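Histone acetyltransferase HPA2 and related acetyltransferases (Corynebacterium glutamicum ATCC 13032, PDB 2QEC) probably transfers an acyl group, most likely acetyl from acetyl-coenzyme A, to an unidentified acceptor, as a member of the GNAT family. Local coordinates at residues Phe119-Pro124 with Val178-Ile183; Leu161-Thr166 with Gln170-Leu175. The protein carries 1 engineered substitution. One frame throughout, in Å; residues are numbered along the deposited sequence.

Contact 1: residues Phe119-Pro124 with Val178-Ile183; sequences FHPKFP and VPLGYI
Leu180 is the first residue of strand 178-183 to touch the loop 119-124, and it does so through one methyl group. Its CG lies beside the backbone N (chi1 -69°), and from there CD1 reaches CG of the Pro121 ring, 3.7 Å away. Both residues are buried, and both also lean on Trp196 of the neighbouring strand 192-197, which puts the proline and the leucine in one small apolar cluster. At Leu180 and Gly181 the strand carries a classic beta bulge opposite Ala194: the two residues together face one residue of the partner strand. Tyr182 packs on Leu193 and on Pro202 of the second subunit. Ile183 then supplies the other half of the contact. Its CG2 sits over one face of the Phe119 ring, 3.9 Å from the centroid and 21° off the normal, a CH-pi contact displaced toward the rim, where Phe119 CE2 is 3.7 Å away. The other branch of Ile183 lies over the same face, toward the CG end of the ring, with CG1 3.8 Å from Phe119 CG and CD1 3.9 Å from Phe119 CB, so the isoleucine spans the phenylalanine from CB to the far part of the ring. No hydrogen bond joins the two segments; the association is wholly apolar, and Tyr160 of strand 159-163 touches Phe119, Pro121 and Ile183 alike. The arrangement is that of a connecting loop, the one leading into strand 126-133, laid against the bulged strand at the edge of the mixed GNAT sheet, close to the interface with the second subunit.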
loop_
_atom_site.group_PDB
_atom_site.type_symbol
_atom_site.label_atom_id
_atom_site.label_comp_id
_atom_site.label_asym_id
_atom_site.label_seq_id
_atom_site.Cartn_x
_atom_site.Cartn_y
_atom_site.Cartn_z
ATOM N N PHE A 119 -3.783 7.104 -5.776
ATOM C CA PHE A 119 -3.940 6.226 -4.612
ATOM C C PHE A 119 -3.254 4.872 -4.779
ATOM O O PHE A 119 -3.214 4.093 -3.837
ATOM C CB PHE A 119 -5.427 6.054 -4.330
ATOM C CG PHE A 119 -6.083 7.308 -3.839
ATOM C CD1 PHE A 119 -6.013 7.665 -2.511
ATOM C CD2 PHE A 119 -6.764 8.152 -4.717
ATOM C CE1 PHE A 119 -6.598 8.811 -2.043
ATOM C CE2 PHE A 119 -7.349 9.323 -4.246
ATOM C CZ PHE A 119 -7.277 9.644 -2.906
ATOM N N HIS A 120 -2.682 4.605 -5.957
ATOM C CA HIS A 120 -1.869 3.430 -6.170
ATOM C C HIS A 120 -0.568 3.550 -5.384
ATOM O O HIS A 120 0.139 4.554 -5.465
ATOM C CB HIS A 120 -1.479 3.215 -7.633
ATOM C CG HIS A 120 -2.632 2.974 -8.547
ATOM N ND1 HIS A 120 -2.639 1.968 -9.497
ATOM C CD2 HIS A 120 -3.810 3.631 -8.690
ATOM C CE1 HIS A 120 -3.773 2.003 -10.158
ATOM N NE2 HIS A 120 -4.501 3.001 -9.699
ATOM N N PRO A 121 -0.232 2.516 -4.649
ATOM C CA PRO A 121 1.084 2.530 -3.994
ATOM C C PRO A 121 2.251 2.733 -4.989
ATOM O O PRO A 121 2.157 2.397 -6.165
ATOM C CB PRO A 121 1.123 1.182 -3.251
ATOM C CG PRO A 121 -0.373 0.798 -3.120
ATOM C CD PRO A 121 -0.988 1.284 -4.371
ATOM N N LYS A 122 3.315 3.387 -4.538
ATOM C CA LYS A 122 4.387 3.780 -5.451
ATOM C C LYS A 122 5.416 2.675 -5.535
ATOM O O LYS A 122 6.591 2.869 -5.248
ATOM C CB LYS A 122 5.050 5.071 -4.974
ATOM C CG LYS A 122 4.080 6.241 -4.815
ATOM C CD LYS A 122 3.575 6.745 -6.171
ATOM C CE LYS A 122 2.815 8.087 -6.060
ATOM N NZ LYS A 122 2.253 8.493 -7.390
ATOM N N PHE A 123 4.949 1.506 -5.905
ATOM C CA PHE A 123 5.772 0.315 -6.039
ATOM C C PHE A 123 5.185 -0.441 -7.218
ATOM O O PHE A 123 4.000 -0.306 -7.485
ATOM C CB PHE A 123 5.656 -0.545 -4.783
ATOM C CG PHE A 123 6.090 0.172 -3.540
ATOM C CD1 PHE A 123 7.423 0.258 -3.239
ATOM C CD2 PHE A 123 5.167 0.814 -2.716
ATOM C CE1 PHE A 123 7.854 0.956 -2.101
ATOM C CE2 PHE A 123 5.569 1.496 -1.605
ATOM C CZ PHE A 123 6.925 1.551 -1.290
ATOM N N PRO A 124 6.012 -1.228 -7.931
ATOM C CA PRO A 124 5.507 -1.902 -9.146
ATOM C C PRO A 124 4.386 -2.855 -8.843
ATOM O O PRO A 124 4.409 -3.567 -7.824
ATOM C CB PRO A 124 6.737 -2.654 -9.681
ATOM C CG PRO A 124 7.924 -1.976 -9.014
ATOM C CD PRO A 124 7.443 -1.499 -7.687
ATOM N N VAL A 178 -5.152 -7.680 0.605
ATOM C CA VAL A 178 -5.380 -7.046 1.909
ATOM C C VAL A 178 -5.898 -5.608 1.695
ATOM O O VAL A 178 -5.626 -5.007 0.649
ATOM C CB VAL A 178 -4.113 -7.001 2.801
ATOM C CG1 VAL A 178 -3.590 -8.395 3.087
ATOM C CG2 VAL A 178 -3.059 -6.122 2.210
ATOM N N PRO A 179 -6.701 -5.068 2.656
ATOM C CA PRO A 179 -7.156 -3.698 2.423
ATOM C C PRO A 179 -6.035 -2.660 2.594
ATOM O O PRO A 179 -5.183 -2.806 3.454
ATOM C CB PRO A 179 -8.229 -3.474 3.512
ATOM C CG PRO A 179 -7.947 -4.508 4.584
ATOM C CD PRO A 179 -7.312 -5.677 3.864
ATOM N N LEU A 180 -6.097 -1.608 1.783
ATOM C CA LEU A 180 -5.304 -0.401 1.980
ATOM C C LEU A 180 -6.196 0.648 2.671
ATOM O O LEU A 180 -5.871 1.143 3.727
ATOM C CB LEU A 180 -4.804 0.098 0.633
ATOM C CG LEU A 180 -3.752 -0.762 -0.089
ATOM C CD1 LEU A 180 -3.497 -0.208 -1.500
ATOM C CD2 LEU A 180 -2.428 -0.721 0.659
ATOM N N GLY A 181 -7.343 0.940 2.096
ATOM C CA GLY A 181 -8.317 1.835 2.745
ATOM C C GLY A 181 -9.293 2.369 1.723
ATOM O O GLY A 181 -9.238 1.982 0.557
ATOM N N TYR A 182 -10.212 3.226 2.161
ATOM C CA TYR A 182 -11.228 3.778 1.259
ATOM C C TYR A 182 -10.708 5.023 0.556
ATOM O O TYR A 182 -10.010 5.844 1.151
ATOM C CB TYR A 182 -12.533 4.067 2.016
ATOM C CG TYR A 182 -13.262 2.808 2.393
ATOM C CD1 TYR A 182 -14.129 2.195 1.491
ATOM C CD2 TYR A 182 -13.060 2.216 3.645
ATOM C CE1 TYR A 182 -14.797 1.028 1.843
ATOM C CE2 TYR A 182 -13.722 1.053 4.002
ATOM C CZ TYR A 182 -14.578 0.473 3.114
ATOM O OH TYR A 182 -15.225 -0.682 3.465
ATOM N N ILE A 183 -11.002 5.121 -0.736
ATOM C CA ILE A 183 -10.670 6.314 -1.524
ATOM C C ILE A 183 -11.845 7.294 -1.428
ATOM O O ILE A 183 -12.995 6.921 -1.705
ATOM C CB ILE A 183 -10.389 5.935 -3.011
ATOM C CG1 ILE A 183 -9.128 5.095 -3.103
ATOM C CG2 ILE A 183 -10.359 7.201 -3.906
ATOM C CD1 ILE A 183 -8.960 4.372 -4.390
#

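Contact 2: residues Leu161-Thr166 with Gln170-Leu175; sequences LEATST and QLYNRL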
loop_
_atom_site.group_PDB
_atom_site.type_symbol
_atom_site.label_atom_id
_atom_site.label_comp_id
_atom_site.label_asym_id
_atom_site.label_seq_id
_atom_site.Cartn_x
_atom_site.Cartn_y
_atom_site.Cartn_z
ATOM N N LEU A 161 -6.196 -3.162 -6.857
ATOM C CA LEU A 161 -7.509 -2.950 -7.365
ATOM C C LEU A 161 -8.303 -2.067 -6.395
ATOM O O LEU A 161 -7.887 -1.775 -5.281
ATOM C CB LEU A 161 -8.236 -4.293 -7.627
ATOM C CG LEU A 161 -8.411 -5.264 -6.445
ATOM C CD1 LEU A 161 -9.551 -4.837 -5.509
ATOM C CD2 LEU A 161 -8.687 -6.638 -6.954
ATOM N N GLU A 162 -9.462 -1.616 -6.848
ATOM C CA GLU A 162 -10.380 -0.816 -6.041
ATOM C C GLU A 162 -11.708 -1.494 -6.019
ATOM O O GLU A 162 -12.364 -1.563 -7.056
ATOM C CB GLU A 162 -10.472 0.565 -6.648
ATOM C CG GLU A 162 -9.190 1.363 -6.351
ATOM C CD GLU A 162 -8.960 2.551 -7.279
ATOM O OE1 GLU A 162 -9.802 2.773 -8.151
ATOM O OE2 GLU A 162 -7.955 3.292 -7.094
ATOM N N ALA A 163 -12.099 -2.044 -4.872
ATOM C CA ALA A 163 -13.335 -2.848 -4.800
ATOM C C ALA A 163 -14.538 -1.937 -4.561
ATOM O O ALA A 163 -14.488 -1.013 -3.749
ATOM C CB ALA A 163 -13.219 -3.922 -3.707
ATOM N N THR A 164 -15.619 -2.171 -5.295
ATOM C CA THR A 164 -16.788 -1.285 -5.233
ATOM C C THR A 164 -17.892 -1.670 -4.241
ATOM O O THR A 164 -18.849 -0.891 -4.071
ATOM C CB THR A 164 -17.422 -1.165 -6.598
ATOM O OG1 THR A 164 -17.704 -2.485 -7.089
ATOM C CG2 THR A 164 -16.477 -0.440 -7.565
ATOM N N SER A 165 -17.780 -2.854 -3.624
ATOM C CA SER A 165 -18.657 -3.272 -2.513
ATOM C C SER A 165 -17.880 -4.090 -1.468
ATOM O O SER A 165 -16.777 -4.586 -1.743
ATOM C CB SER A 165 -19.837 -4.089 -3.032
ATOM O OG SER A 165 -19.416 -5.291 -3.640
ATOM N N THR A 166 -18.444 -4.199 -0.266
ATOM C CA THR A 166 -17.870 -5.052 0.781
ATOM C C THR A 166 -17.891 -6.508 0.317
ATOM O O THR A 166 -16.943 -7.261 0.545
ATOM C CB THR A 166 -18.580 -4.867 2.135
ATOM O OG1 THR A 166 -18.240 -3.579 2.658
ATOM C CG2 THR A 166 -18.153 -5.933 3.178
ATOM N N GLN A 170 -14.580 -8.830 0.044
ATOM C CA GLN A 170 -14.459 -10.121 0.749
ATOM C C GLN A 170 -13.997 -11.251 -0.195
ATOM O O GLN A 170 -13.205 -12.122 0.201
ATOM C CB GLN A 170 -15.790 -10.488 1.450
ATOM C CG GLN A 170 -16.035 -9.625 2.642
ATOM C CD GLN A 170 -17.379 -9.857 3.310
ATOM O OE1 GLN A 170 -18.318 -10.383 2.713
ATOM N NE2 GLN A 170 -17.471 -9.440 4.560
ATOM N N LEU A 171 -14.449 -11.197 -1.438
ATOM C CA LEU A 171 -14.021 -12.133 -2.483
ATOM C C LEU A 171 -12.536 -11.960 -2.758
ATOM O O LEU A 171 -11.774 -12.934 -2.773
ATOM C CB LEU A 171 -14.838 -11.910 -3.765
ATOM C CG LEU A 171 -14.431 -12.625 -5.068
ATOM C CD1 LEU A 171 -14.008 -14.094 -4.839
ATOM C CD2 LEU A 171 -15.573 -12.565 -6.094
ATOM N N TYR A 172 -12.114 -10.709 -2.919
ATOM C CA TYR A 172 -10.709 -10.388 -3.157
ATOM C C TYR A 172 -9.808 -10.693 -1.964
ATOM O O TYR A 172 -8.710 -11.200 -2.155
ATOM C CB TYR A 172 -10.558 -8.932 -3.601
ATOM C CG TYR A 172 -11.276 -8.604 -4.889
ATOM C CD1 TYR A 172 -11.145 -9.419 -5.989
ATOM C CD2 TYR A 172 -12.080 -7.460 -5.005
ATOM C CE1 TYR A 172 -11.794 -9.125 -7.172
ATOM C CE2 TYR A 172 -12.769 -7.171 -6.206
ATOM C CZ TYR A 172 -12.604 -8.006 -7.284
ATOM O OH TYR A 172 -13.221 -7.740 -8.511
ATOM N N ASN A 173 -10.263 -10.404 -0.747
ATOM C CA ASN A 173 -9.568 -10.817 0.468
ATOM C C ASN A 173 -9.327 -12.329 0.543
ATOM O O ASN A 173 -8.276 -12.764 0.977
ATOM C CB ASN A 173 -10.336 -10.323 1.700
ATOM C CG ASN A 173 -9.575 -10.492 3.002
ATOM O OD1 ASN A 173 -10.114 -11.044 3.939
ATOM N ND2 ASN A 173 -8.361 -9.952 3.100
ATOM N N ARG A 174 -10.294 -13.135 0.129
ATOM C CA ARG A 174 -10.098 -14.593 0.107
ATOM C C ARG A 174 -9.061 -15.042 -0.955
ATOM O O ARG A 174 -8.471 -16.113 -0.833
ATOM C CB ARG A 174 -11.439 -15.303 -0.088
ATOM C CG ARG A 174 -12.318 -15.280 1.197
ATOM C CD ARG A 174 -13.506 -16.206 1.092
ATOM N NE ARG A 174 -14.376 -15.843 -0.028
ATOM C CZ ARG A 174 -15.350 -14.928 0.017
ATOM N NH1 ARG A 174 -15.601 -14.240 1.136
ATOM N NH2 ARG A 174 -16.077 -14.694 -1.074
ATOM N N LEU A 175 -8.839 -14.213 -1.979
ATOM C CA LEU A 175 -7.811 -14.468 -2.996
ATOM C C LEU A 175 -6.453 -13.879 -2.672
ATOM O O LEU A 175 -5.554 -13.916 -3.517
ATOM C CB LEU A 175 -8.292 -13.924 -4.349
ATOM C CG LEU A 175 -9.563 -14.567 -4.858
ATOM C CD1 LEU A 175 -10.151 -13.733 -5.992
ATOM C CD2 LEU A 175 -9.273 -15.976 -5.327
#
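The Tyr172 ring receives Leu161 on one face and Ala163 at its edge. Leu161 CD2 stands almost exactly above the ring centre, 3.8 Å from the centroid and 8° off the normal, a well-centred CH-pi contact, while the second methyl, CD1, on the same face, lies beyond the rim, 3.7 Å from Tyr172 CD2. Ala163 CB lies in the ring plane, 3.9 Å from the same Tyr172 CD2, so that this one ring carbon meets both Leu161 and Ala163. Leu161 holds its CG between the backbone N and the carbonyl carbon (chi1 58°), which helps bring both methyls over the same face. Met195 of strand 192-197, Leu147 of helix 142-154 and Val131 of strand 126-133 also touch Tyr172, and a bound 1,2-ethanediol lies about 3 Å from its side chain. Strand 159-163 leads through a short turn into helix 166-174, a beta-alpha connection of the GNAT fold in which the helix packs back onto the sheet through this tyrosine. Ser165 is the N-cap, its OG bonded to Ala168 N, and the first helical turn follows in the bond from Gln170 N to Thr166 O, 2.9 Å long with an N-H...O angle of 147°. Gln170 extends beyond CG, passing Thr166 O with its CG at 3.3 Å and bringing NE2 within 3.8 Å of Thr166 CG2. Val204 and Met201 of the second subunit pack against Thr166 and Gln170 respectively.

Contact 1 and contact 2 lie 13 Å apart between centres and are joined through one sheet: helix 166-174 of contact 2 is followed by strand 178-183 of contact 1, and contact 2 is nested within the loop that contact 1 closes. They touch where Ile183 CD1 and Glu162 OE2 come unusually close, 3.1 Å, a distance best treated as doubtful, and more loosely where Tyr182 OH approaches Thr166 OG1 at 4.3 Å. Strand 192-197 lies between strands 159-163 and 178-183, hydrogen-bonded to both. The second subunit reaches each contact. The bound 1,2-ethanediol is near Tyr172 of contact 2, but whether it marks a functional pocket is uncertain.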